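PDB 4Y9J: protein ACDH-11, isoform b from Caenorhabditis elegans, which belongs to the acyl-CoA dehydrogenase family of flavoproteins and holds flavin-adenine dinucleotide and the bound ligand UCC within its tetramer. Local coordinates for residues 352-355 against 356-360; 344-348 against 349-353; 142-145 against 146-150; 311-314 against 315-318. All coordinates share one frame; numbering follows the deposited sequence. Where two conformers were deposited one is given.

Interaction 1: 352-355 against 356-360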
# COMPACT_ATOMS: atom_id res chain seq x y z
N PRO B 352 31.46 -23.49 21.20
CA PRO B 352 32.28 -22.49 21.84
C PRO B 352 32.45 -21.13 21.12
O PRO B 352 32.47 -20.08 21.78
CB PRO B 352 33.62 -23.14 21.92
CG PRO B 352 33.32 -24.58 22.06
CD PRO B 352 32.10 -24.80 21.19
N LEU B 353 32.54 -21.16 19.80
CA LEU B 353 32.63 -19.90 19.05
C LEU B 353 31.37 -19.05 19.18
O LEU B 353 31.44 -17.81 19.22
CB LEU B 353 32.91 -20.20 17.57
CG LEU B 353 33.07 -19.02 16.61
CD1 LEU B 353 34.16 -18.02 16.98
CD2 LEU B 353 33.35 -19.66 15.26
N HIS B 354 30.20 -19.69 19.28
CA HIS B 354 28.97 -18.98 19.45
C HIS B 354 28.93 -18.32 20.84
O HIS B 354 28.54 -17.17 20.97
CB HIS B 354 27.75 -19.86 19.26
CG HIS B 354 26.51 -19.08 18.85
ND1 HIS B 354 25.40 -18.91 19.68
CD2 HIS B 354 26.16 -18.55 17.67
CE1 HIS B 354 24.47 -18.24 19.04
NE2 HIS B 354 24.92 -17.99 17.81
N THR B 355 29.35 -19.04 21.87
CA THR B 355 29.36 -18.47 23.24
C THR B 355 30.50 -17.43 23.44
O THR B 355 30.32 -16.47 24.18
CB THR B 355 29.26 -19.55 24.35
OG1 THR B 355 30.09 -20.68 24.10
CG2 THR B 355 27.84 -20.04 24.40
N THR B 356 31.60 -17.57 22.71
CA THR B 356 32.61 -16.52 22.74
C THR B 356 32.06 -15.22 22.21
O THR B 356 32.31 -14.18 22.82
CB THR B 356 33.85 -16.91 21.93
OG1 THR B 356 34.56 -17.86 22.69
CG2 THR B 356 34.78 -15.70 21.64
N THR B 357 31.34 -15.27 21.10
CA THR B 357 30.75 -14.08 20.46
C THR B 357 29.72 -13.40 21.38
O THR B 357 29.79 -12.20 21.64
CB THR B 357 30.13 -14.50 19.09
OG1 THR B 357 31.13 -15.23 18.35
CG2 THR B 357 29.65 -13.37 18.34
N LEU B 358 28.79 -14.19 21.92
CA LEU B 358 27.81 -13.67 22.87
C LEU B 358 28.41 -13.23 24.19
O LEU B 358 27.92 -12.30 24.75
CB LEU B 358 26.69 -14.71 23.14
CG LEU B 358 25.66 -14.92 22.06
CD1 LEU B 358 24.93 -16.21 22.42
CD2 LEU B 358 24.75 -13.73 21.90
N ALA B 359 29.44 -13.91 24.68
CA ALA B 359 29.98 -13.54 25.96
C ALA B 359 30.53 -12.14 25.89
O ALA B 359 30.36 -11.38 26.80
CB ALA B 359 31.00 -14.53 26.46
N LYS B 360 31.20 -11.79 24.79
CA LYS B 360 31.74 -10.44 24.64
C LYS B 360 30.63 -9.37 24.62
O LYS B 360 30.80 -8.31 25.21
CB LYS B 360 32.65 -10.33 23.37
CG LYS B 360 33.09 -8.91 23.02
CD LYS B 360 34.01 -8.29 24.10
CE LYS B 360 34.79 -6.99 23.68
NZ LYS B 360 35.09 -6.10 24.90
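Thr357 reaches back one turn to Leu353 in the first turns of helix 352-383, a long helix of the C-terminal acyl-CoA dehydrogenase domain. Its OG1 sits 2.7 Å from Leu353 O and donates to it, while Thr357 N gives the same oxygen a longer bond of 3.2 Å, so that one carbonyl is gripped by both the amide and the hydroxyl of a single residue. The hydroxyl can do this because OG1 lies beside the backbone N and anti to the carbonyl carbon (chi1 -51°), which hangs it down the helix toward the preceding turn. Thr356 takes up much the same rotation, but its OG1 stays 3.2 Å from Pro352 O, and where its proton goes is not settled; Ser522 of the second subunit is its stronger partner. Asn450 of the second subunit likewise bonds to Thr357 OG1, so both threonine hydroxyls meet the subunit interface as well as their own helix. On another flank, His354 and Leu358 touch one turn apart. His354 has its ring swung away from the backbone N (chi1 -156°), which carries it off the helix to touch flavin-adenine dinucleotide, and methyl CD1 of Leu358 comes up to the ring obliquely. Cys420 packs against both of these side chains, and Val587 of the second subunit lies on Leu358. Thr355 closes the series through its backbone: its O accepts from Ala359 N at 2.8 Å, and the methyl CB of Ala359 lies 3.1 Å from that same oxygen.

Interaction 2: 344-348 against 349-353. With FAD (flavin-adenine dinucleotide), chain C.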
# COMPACT_ATOMS: atom_id res chain seq x y z
N PHE B 344 25.01 -28.34 12.74
CA PHE B 344 26.07 -29.34 12.67
C PHE B 344 25.92 -30.29 13.82
O PHE B 344 26.89 -30.64 14.47
CB PHE B 344 27.46 -28.69 12.61
CG PHE B 344 27.71 -27.94 11.34
CD1 PHE B 344 28.22 -28.60 10.20
CD2 PHE B 344 27.45 -26.57 11.25
CE1 PHE B 344 28.46 -27.90 9.01
CE2 PHE B 344 27.69 -25.86 10.07
CZ PHE B 344 28.19 -26.53 8.94
N GLY B 345 24.67 -30.69 14.06
CA GLY B 345 24.37 -31.79 14.94
C GLY B 345 24.18 -31.41 16.39
O GLY B 345 23.91 -32.26 17.18
N GLN B 346 24.39 -30.15 16.76
CA GLN B 346 23.93 -29.70 18.09
C GLN B 346 23.50 -28.24 18.17
O GLN B 346 23.68 -27.48 17.21
CB GLN B 346 24.94 -30.03 19.17
CG GLN B 346 26.25 -29.29 19.03
CD GLN B 346 27.33 -30.03 19.77
OE1 GLN B 346 27.05 -31.02 20.44
NE2 GLN B 346 28.56 -29.55 19.64
N THR B 347 22.90 -27.86 19.32
CA THR B 347 22.30 -26.57 19.46
C THR B 347 23.43 -25.55 19.44
O THR B 347 24.56 -25.82 19.90
CB THR B 347 21.41 -26.42 20.72
OG1 THR B 347 22.16 -26.73 21.89
CG2 THR B 347 20.21 -27.36 20.65
N GLN B 348 23.16 -24.41 18.83
CA GLN B 348 24.17 -23.32 18.82
C GLN B 348 24.84 -23.12 20.16
O GLN B 348 26.01 -22.82 20.24
CB GLN B 348 23.59 -21.99 18.42
CG GLN B 348 23.06 -21.92 17.02
CD GLN B 348 22.29 -20.62 16.76
OE1 GLN B 348 21.65 -20.06 17.65
NE2 GLN B 348 22.35 -20.16 15.52
N SER B 349 24.06 -23.23 21.22
CA SER B 349 24.55 -22.96 22.55
C SER B 349 25.74 -23.83 22.95
O SER B 349 26.45 -23.46 23.88
CB SER B 349 23.39 -23.16 23.54
OG SER B 349 23.03 -24.52 23.66
N LYS B 350 25.88 -25.01 22.33
CA LYS B 350 26.95 -25.95 22.65
C LYS B 350 28.27 -25.62 21.92
O LYS B 350 29.31 -26.27 22.15
CB LYS B 350 26.52 -27.41 22.33
CG LYS B 350 25.24 -27.90 23.02
CD LYS B 350 25.46 -27.97 24.51
CE LYS B 350 24.24 -27.62 25.32
NZ LYS B 350 23.20 -28.68 25.22
N TRP B 351 28.22 -24.66 21.00
CA TRP B 351 29.40 -24.38 20.21
C TRP B 351 30.20 -23.23 20.84
O TRP B 351 29.72 -22.10 20.92
CB TRP B 351 28.99 -24.07 18.75
CG TRP B 351 28.52 -25.29 18.00
CD1 TRP B 351 27.28 -25.52 17.51
CD2 TRP B 351 29.31 -26.43 17.68
NE1 TRP B 351 27.23 -26.77 16.91
CE2 TRP B 351 28.48 -27.33 16.99
CE3 TRP B 351 30.65 -26.77 17.90
CZ2 TRP B 351 28.93 -28.55 16.52
CZ3 TRP B 351 31.09 -27.96 17.45
CH2 TRP B 351 30.24 -28.85 16.76
N PRO B 352 31.46 -23.49 21.20
CA PRO B 352 32.28 -22.49 21.84
C PRO B 352 32.45 -21.13 21.12
O PRO B 352 32.47 -20.08 21.78
CB PRO B 352 33.62 -23.14 21.92
CG PRO B 352 33.32 -24.58 22.06
CD PRO B 352 32.10 -24.80 21.19
N LEU B 353 32.54 -21.16 19.80
CA LEU B 353 32.63 -19.90 19.05
C LEU B 353 31.37 -19.05 19.18
O LEU B 353 31.44 -17.81 19.22
CB LEU B 353 32.91 -20.20 17.57
CG LEU B 353 33.07 -19.02 16.61
CD1 LEU B 353 34.16 -18.02 16.98
CD2 LEU B 353 33.35 -19.66 15.26
PA FAD C . 21.79 -20.81 10.71
O1A FAD C . 22.96 -21.77 10.32
O2A FAD C . 20.54 -21.45 11.33
O5B FAD C . 22.21 -19.73 11.88
C5B FAD C . 23.40 -18.99 11.72
C4B FAD C . 23.95 -18.82 13.11
O4B FAD C . 24.37 -20.16 13.46
C3B FAD C . 25.16 -17.90 13.06
O3B FAD C . 25.46 -17.27 14.33
C2B FAD C . 26.26 -18.88 12.66
O2B FAD C . 27.54 -18.48 13.11
C1B FAD C . 25.82 -20.05 13.54
N9A FAD C . 26.52 -21.29 13.14
C8A FAD C . 26.14 -22.12 12.12
N7A FAD C . 27.03 -23.20 12.09
C5A FAD C . 27.95 -23.02 13.13
C6A FAD C . 29.12 -23.75 13.67
N6A FAD C . 29.43 -24.89 13.04
N1A FAD C . 29.77 -23.25 14.74
C2A FAD C . 29.45 -22.10 15.36
N3A FAD C . 28.39 -21.38 14.91
C4A FAD C . 27.63 -21.76 13.83
N1 FAD C . 20.49 -19.34 0.23
C2 FAD C . 20.48 -19.98 -0.95
O2 FAD C . 20.89 -21.13 -0.98
N3 FAD C . 20.13 -19.37 -2.08
C4 FAD C . 19.67 -18.14 -2.13
O4 FAD C . 19.27 -17.59 -3.17
C4X FAD C . 19.61 -17.36 -0.86
N5 FAD C . 19.10 -16.09 -0.78
C5X FAD C . 19.12 -15.38 0.40
C6 FAD C . 18.64 -14.08 0.50
C7 FAD C . 18.67 -13.41 1.74
C7M FAD C . 18.20 -12.00 1.83
C8 FAD C . 19.19 -14.10 2.93
C8M FAD C . 19.23 -13.39 4.29
C9 FAD C . 19.66 -15.39 2.85
C9A FAD C . 19.63 -16.07 1.63
N10 FAD C . 20.05 -17.37 1.54
C10 FAD C . 20.06 -18.07 0.33
C1' FAD C . 20.44 -18.06 2.76
C2' FAD C . 21.78 -17.84 3.40
O2' FAD C . 22.84 -18.43 2.60
C3' FAD C . 21.59 -18.39 4.81
O3' FAD C . 20.81 -17.49 5.61
C4' FAD C . 22.95 -18.46 5.44
O4' FAD C . 23.68 -19.49 4.73
C5' FAD C . 22.78 -18.70 6.95
O5' FAD C . 22.15 -19.97 7.12
P FAD C . 20.78 -20.07 8.04
O1P FAD C . 19.83 -18.97 7.60
O2P FAD C . 20.31 -21.52 7.93
O3P FAD C . 21.40 -19.74 9.50
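The indole of Trp351 is held between a glutamine amide and the adenine of flavin-adenine dinucleotide. Gln346 NE2 lies over one face, offset toward the rim and 3.3 Å from Trp351 CZ2, with the amide plane turned 61° from the ring; N1A of the adenine sits over the opposite face, some 4.0 Å from CG of Trp351. At the ring edge, in its plane, comes Phe344 O, and Trp351 NE1 donates to Val343 O, a bond that probably fixes the rotation of an indole contacted on both faces. Gln346 gets its amide there with CG between the backbone N and carbonyl carbon (chi1 65°) and the chain extended beyond it. The backbone joining these groups leaves the short strand 346-347, which pairs with 342-343 as a hairpin, makes a 3-10 turn, and enters helix 352-383 with Trp351 at the N-cap position. Two amides tighten the turn: Lys350 N bonds to Thr347 O at 2.9 Å and Trp351 N to Gln348 O at 3.0 Å. The hydroxyls of Thr347 and Ser349 share a further hydrogen bond, OG1 to OG 3.0 Å, beside which the bent Lys350 chain runs along Thr347. Gln348 turns to the cofactor instead, its NE2 donating to O4B at 2.9 Å and also to Cys420 O. Phe344 brings CD2 to the N6A/N7A edge of the adenine, 3.2 Å from N6A, while its backbone N bonds to Asp198 of the second subunit, which also gives this cofactor hydrogen bonds, from Thr191 and Ser225 among others.

Interaction 3: 142-145 against 146-150. With UCC (S-{(3S,5R,9R)-1-[(2R,3S,4R,5R)-5-(6-amino-9H-purin-9-yl)-4-hydroxy-3-(phosphonooxy)tetrahydrofuran-2-yl]-3,5,9-trihydroxy-8,8-dimethyl-3,5-dioxido-10,14-dioxo-2,4,6-trioxa-11,15-diaza-3lambda~5~,5lambda~5~-diphosphaheptadecan-17-yl} undecanethioate), chain F.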
# COMPACT_ATOMS: atom_id res chain seq x y z
N VAL B 142 6.83 4.16 21.97
CA VAL B 142 6.22 4.99 23.00
C VAL B 142 7.25 5.48 24.03
O VAL B 142 7.02 6.53 24.64
CB VAL B 142 4.94 4.31 23.57
CG1 VAL B 142 4.38 5.14 24.75
CG2 VAL B 142 3.89 4.29 22.46
N SER B 143 8.40 4.82 24.09
CA SER B 143 9.53 5.33 24.77
C SER B 143 9.89 6.74 24.41
O SER B 143 10.44 7.44 25.24
CB SER B 143 10.74 4.41 24.48
OG SER B 143 10.77 4.16 23.04
N CYS B 144 9.71 7.17 23.15
CA CYS B 144 10.07 8.53 22.77
C CYS B 144 9.21 9.62 23.43
O CYS B 144 9.75 10.46 24.17
CB CYS B 144 10.14 8.63 21.24
SG CYS B 144 10.06 10.26 20.58
N PRO B 145 7.89 9.56 23.30
CA PRO B 145 7.13 10.53 24.05
C PRO B 145 7.29 10.37 25.57
O PRO B 145 7.18 11.38 26.26
CB PRO B 145 5.70 10.31 23.62
CG PRO B 145 5.71 8.97 22.96
CD PRO B 145 7.04 8.84 22.34
N MET B 146 7.57 9.17 26.10
CA MET B 146 7.81 9.09 27.56
C MET B 146 9.08 9.91 27.93
O MET B 146 9.08 10.60 28.96
CB MET B 146 7.92 7.65 28.05
CG MET B 146 6.64 6.85 27.96
SD MET B 146 5.34 7.64 28.96
CE MET B 146 4.13 8.17 27.83
N ALA B 147 10.11 9.84 27.11
CA ALA B 147 11.34 10.62 27.36
C ALA B 147 11.06 12.11 27.42
O ALA B 147 11.51 12.79 28.33
CB ALA B 147 12.40 10.35 26.35
N MET B 148 10.37 12.59 26.40
CA MET B 148 10.07 13.97 26.26
C MET B 148 9.11 14.46 27.34
O MET B 148 9.21 15.62 27.72
CB MET B 148 9.53 14.28 24.90
CG MET B 148 10.56 14.12 23.83
SD MET B 148 10.02 14.61 22.17
CE MET B 148 8.67 13.55 21.90
N THR B 149 8.22 13.57 27.80
CA THR B 149 7.25 13.89 28.83
C THR B 149 8.01 14.10 30.16
O THR B 149 7.77 15.08 30.87
CB THR B 149 6.17 12.81 28.91
OG1 THR B 149 5.45 12.77 27.63
CG2 THR B 149 5.27 12.97 30.09
N ASP B 150 8.93 13.20 30.46
CA ASP B 150 9.75 13.27 31.69
C ASP B 150 10.61 14.53 31.65
O ASP B 150 10.66 15.29 32.59
CB ASP B 150 10.59 11.99 31.76
CG ASP B 150 11.30 11.75 33.10
OD1 ASP B 150 11.28 12.65 33.95
OD2 ASP B 150 11.96 10.65 33.26
OA1 UCC F . 16.21 14.73 18.86
CA1 UCC F . 15.20 15.15 19.54
CA2 UCC F . 13.94 14.38 19.97
CA3 UCC F . 13.94 12.88 19.94
CA4 UCC F . 13.24 12.27 21.19
CA5 UCC F . 14.28 11.56 22.07
CA6 UCC F . 13.77 10.25 22.57
CA7 UCC F . 14.80 9.55 23.44
CA8 UCC F . 13.93 8.45 23.90
CA9 UCC F . 14.38 7.09 23.88
C10 UCC F . 13.66 6.23 22.95
C11 UCC F . 14.78 5.82 21.99
S UCC F . 14.98 16.72 20.09
CP1 UCC F . 16.41 17.73 19.55
CP2 UCC F . 17.74 17.30 20.09
NP1 UCC F . 18.80 18.31 19.86
CP3 UCC F . 19.93 18.18 20.54
OP1 UCC F . 20.20 17.21 21.26
CP4 UCC F . 20.91 19.33 20.48
CP5 UCC F . 22.30 18.80 20.09
NP2 UCC F . 23.16 19.97 20.25
CP6 UCC F . 23.69 20.36 21.41
OP2 UCC F . 23.60 19.71 22.44
CP8 UCC F . 24.53 21.61 21.32
OP3 UCC F . 25.77 21.40 22.07
CPB UCC F . 23.97 22.85 21.98
CP7 UCC F . 23.32 22.73 23.37
CP9 UCC F . 22.57 22.94 21.25
CPA UCC F . 24.50 24.18 21.40
O7 UCC F . 23.85 25.29 22.06
P2 UCC F . 24.54 26.76 22.06
O21 UCC F . 23.64 27.76 22.76
O22 UCC F . 25.12 26.95 20.65
O6 UCC F . 25.85 26.43 22.96
P1 UCC F . 26.27 27.04 24.37
O11 UCC F . 26.46 28.55 24.33
O12 UCC F . 27.41 26.16 24.78
O5' UCC F . 24.91 26.65 25.27
C5' UCC F . 24.11 27.70 25.87
C4' UCC F . 23.91 27.46 27.38
C3' UCC F . 25.24 27.44 28.12
O3' UCC F . 24.94 27.95 29.40
P3 UCC F . 25.55 29.30 29.94
O33 UCC F . 24.85 29.45 31.27
O32 UCC F . 25.00 30.36 28.99
O31 UCC F . 27.08 29.06 29.94
C2' UCC F . 25.64 25.98 28.24
O2' UCC F . 26.35 25.64 29.43
O4' UCC F . 23.31 26.17 27.59
C1' UCC F . 24.22 25.38 28.35
N9 UCC F . 24.10 23.97 27.99
C4 UCC F . 23.89 23.02 28.90
N3 UCC F . 23.67 23.00 30.23
C8 UCC F . 24.25 23.43 26.75
N7 UCC F . 24.09 22.10 26.84
C5 UCC F . 23.85 21.78 28.13
C6 UCC F . 23.54 20.54 28.90
N6 UCC F . 23.49 19.35 28.25
N1 UCC F . 23.39 20.65 30.26
C2 UCC F . 23.45 21.84 30.89
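Cys144 and Met148, one turn apart at the start of helix 143-158, meet sulfur to methyl beside the acyl chain of UCC: Cys144 SG lies 3.8 Å from Met148 CE, and the same sulfur is 3.8 Å from CA4 of the ligand. The helix belongs to the AidB-like N-terminal part of this acyl-CoA dehydrogenase fold and lines the ligand's tail. Met148 runs straight to SD and then bends (chi3 -60°), which folds CE back over the cysteine. Farther along the tail, Ala147 CB approaches CA8 at 3.5 Å, and Ser143 OG borders C10 near the end of the chain.

Behind this lining, main-chain bonds join the same residues. Met148 N bonds to Cys144 O, and Ala147 N to Ser143 O, so each ligand-touching residue is tied to another by the main chain. On a different flank, Val142 CG1 rests 4.3 Å from Met146 CG, and both side chains pack on Cys105 of helix 96-107. Farther out, Asp150 forms a salt bridge with Arg125 and hydrogen bonds with Tyr115 and Gln128, fixing the helix to its neighbours.

Thr149 ties the turn to strand 186-189, since Ser186 N bonds to its OG1. That hydroxyl also donates to Pro145 O at 2.6 Å, while Thr149 N reaches this oxygen from the opposite face of the carbonyl plane at 2.9 Å.

Interaction 4: 311-314 against 315-318. With UCC (S-{(3S,5R,9R)-1-[(2R,3S,4R,5R)-5-(6-amino-9H-purin-9-yl)-4-hydroxy-3-(phosphonooxy)tetrahydrofuran-2-yl]-3,5,9-trihydroxy-8,8-dimethyl-3,5-dioxido-10,14-dioxo-2,4,6-trioxa-11,15-diaza-3lambda~5~,5lambda~5~-diphosphaheptadecan-17-yl} undecanethioate), chain F.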
# COMPACT_ATOMS: atom_id res chain seq x y z
N MET B 311 15.55 19.08 29.72
CA MET B 311 14.96 18.21 28.77
C MET B 311 16.02 17.46 28.01
O MET B 311 15.86 16.25 27.76
CB MET B 311 14.03 18.99 27.83
CG MET B 311 13.61 18.33 26.58
SD MET B 311 12.15 17.22 26.68
CE MET B 311 10.88 18.52 26.48
N LEU B 312 17.01 18.16 27.49
CA LEU B 312 18.14 17.46 26.81
C LEU B 312 18.75 16.38 27.75
O LEU B 312 18.88 15.22 27.36
CB LEU B 312 19.25 18.43 26.34
CG LEU B 312 18.91 19.55 25.32
CD1 LEU B 312 20.14 20.48 25.13
CD2 LEU B 312 18.43 18.91 24.00
N ASN B 313 19.09 16.73 28.98
CA ASN B 313 19.68 15.74 29.82
C ASN B 313 18.82 14.58 30.19
O ASN B 313 19.34 13.48 30.23
CB ASN B 313 20.21 16.42 31.05
CG ASN B 313 21.44 17.30 30.70
OD1 ASN B 313 22.20 17.01 29.72
ND2 ASN B 313 21.64 18.39 31.47
N ILE B 314 17.50 14.79 30.49
CA ILE B 314 16.62 13.66 30.84
C ILE B 314 16.40 12.80 29.67
O ILE B 314 16.40 11.58 29.83
CB ILE B 314 15.23 14.14 31.43
CG1 ILE B 314 15.42 14.70 32.81
CG2 ILE B 314 14.19 13.01 31.47
CD1 ILE B 314 15.76 13.68 33.88
N THR B 315 16.23 13.39 28.47
CA THR B 315 15.96 12.61 27.34
C THR B 315 17.21 11.79 26.96
O THR B 315 17.07 10.66 26.47
CB THR B 315 15.47 13.39 26.05
OG1 THR B 315 16.46 14.35 25.64
CG2 THR B 315 14.11 14.09 26.28
N ARG B 316 18.37 12.35 27.17
CA ARG B 316 19.65 11.63 26.91
C ARG B 316 19.79 10.38 27.82
O ARG B 316 20.16 9.32 27.37
CB ARG B 316 20.84 12.63 27.02
CG ARG B 316 20.79 13.57 25.80
CD ARG B 316 21.82 14.69 25.73
NE ARG B 316 21.59 15.52 24.57
CZ ARG B 316 22.15 16.69 24.38
NH1 ARG B 316 22.90 17.19 25.31
NH2 ARG B 316 21.93 17.41 23.32
N ILE B 317 19.35 10.44 29.08
CA ILE B 317 19.31 9.21 29.94
C ILE B 317 18.27 8.14 29.40
O ILE B 317 18.53 6.92 29.37
CB ILE B 317 18.97 9.56 31.37
CG1 ILE B 317 20.12 10.43 31.97
CG2 ILE B 317 18.68 8.31 32.21
CD1 ILE B 317 20.00 10.69 33.43
N HIS B 318 17.08 8.61 29.07
CA HIS B 318 16.08 7.75 28.42
C HIS B 318 16.65 7.14 27.14
O HIS B 318 16.37 6.00 26.81
CB HIS B 318 14.82 8.53 28.05
CG HIS B 318 13.81 8.68 29.14
ND1 HIS B 318 13.96 9.51 30.23
CD2 HIS B 318 12.58 8.14 29.26
CE1 HIS B 318 12.87 9.47 30.97
NE2 HIS B 318 12.03 8.64 30.40
OA1 UCC F . 16.21 14.73 18.86
CA1 UCC F . 15.20 15.15 19.54
CA2 UCC F . 13.94 14.38 19.97
CA3 UCC F . 13.94 12.88 19.94
CA4 UCC F . 13.24 12.27 21.19
CA5 UCC F . 14.28 11.56 22.07
CA6 UCC F . 13.77 10.25 22.57
CA7 UCC F . 14.80 9.55 23.44
CA8 UCC F . 13.93 8.45 23.90
CA9 UCC F . 14.38 7.09 23.88
C10 UCC F . 13.66 6.23 22.95
C11 UCC F . 14.78 5.82 21.99
S UCC F . 14.98 16.72 20.09
CP1 UCC F . 16.41 17.73 19.55
CP2 UCC F . 17.74 17.30 20.09
NP1 UCC F . 18.80 18.31 19.86
CP3 UCC F . 19.93 18.18 20.54
OP1 UCC F . 20.20 17.21 21.26
CP4 UCC F . 20.91 19.33 20.48
CP5 UCC F . 22.30 18.80 20.09
NP2 UCC F . 23.16 19.97 20.25
CP6 UCC F . 23.69 20.36 21.41
OP2 UCC F . 23.60 19.71 22.44
CP8 UCC F . 24.53 21.61 21.32
OP3 UCC F . 25.77 21.40 22.07
CPB UCC F . 23.97 22.85 21.98
CP7 UCC F . 23.32 22.73 23.37
CP9 UCC F . 22.57 22.94 21.25
CPA UCC F . 24.50 24.18 21.40
O7 UCC F . 23.85 25.29 22.06
P2 UCC F . 24.54 26.76 22.06
O21 UCC F . 23.64 27.76 22.76
O22 UCC F . 25.12 26.95 20.65
O6 UCC F . 25.85 26.43 22.96
P1 UCC F . 26.27 27.04 24.37
O11 UCC F . 26.46 28.55 24.33
O12 UCC F . 27.41 26.16 24.78
O5' UCC F . 24.91 26.65 25.27
C5' UCC F . 24.11 27.70 25.87
C4' UCC F . 23.91 27.46 27.38
C3' UCC F . 25.24 27.44 28.12
O3' UCC F . 24.94 27.95 29.40
P3 UCC F . 25.55 29.30 29.94
O33 UCC F . 24.85 29.45 31.27
O32 UCC F . 25.00 30.36 28.99
O31 UCC F . 27.08 29.06 29.94
C2' UCC F . 25.64 25.98 28.24
O2' UCC F . 26.35 25.64 29.43
O4' UCC F . 23.31 26.17 27.59
C1' UCC F . 24.22 25.38 28.35
N9 UCC F . 24.10 23.97 27.99
C4 UCC F . 23.89 23.02 28.90
N3 UCC F . 23.67 23.00 30.23
C8 UCC F . 24.25 23.43 26.75
N7 UCC F . 24.09 22.10 26.84
C5 UCC F . 23.85 21.78 28.13
C6 UCC F . 23.54 20.54 28.90
N6 UCC F . 23.49 19.35 28.25
N1 UCC F . 23.39 20.65 30.26
C2 UCC F . 23.45 21.84 30.89
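In one of its two deposited conformers, Arg316 lies alongside Leu312 one turn earlier in helix 304-338, with Leu312 CB centred over one face of its guanidinium. That cover leaves the edge to UCC: in this less certain copy NH2 donates to OP1 at 2.7 Å and to OP2 at 3.0 Å, two amide oxygens of the ligand, OP1 lying in the guanidinium plane. The chain is extended from CG to NE, carrying the group out to them. Asn313 reads the adenine with both ends of its amide, OD1 accepting from N6 at 3.0 Å and ND2 donating to N1 at 3.1 Å. His318 turns back on its own helix: Ile314 O accepts from His318 N at 3.1 Å and, as modelled, also from ND1 at 3.2 Å, the ring nitrogen coming from above the carbonyl plane. The methyl CG2 of Ile314 lies beside the same ring. Thr315 N bonds to Met311 O, and methyl CG2 of Thr315 touches the sulfur of Met311. Helix 304-338 is thus flanked here by helix 143-158 through Ala147 and Asp150, by helix 389-419 through Thr399, and by strand 186-189, whose Gln188 packs on Met311, Leu312 and Thr315.

Overall arrangement
From the N terminus the first contact is interaction 3, at the start of helix 143-158; interaction 4 follows on helix 304-338, then interactions 2 and 1. Interactions 3, 4 and 2 run in series, interaction 1 starts where interaction 2 ends, none nests or crosses, and each closes only a helical turn or a tight bend. Interactions 3 and 4 touch, their centres about 10 Å apart, with Ala147 against His318 and Asp150 against Ile314, and join the N-terminal and C-terminal family regions around one UCC. Interaction 2 leads from a hairpin into helix 352-383, where interaction 1 continues, sharing Pro352 and Leu353. This second pair lies over 30 Å away, centre to centre, against the second subunit and flavin-adenine dinucleotide.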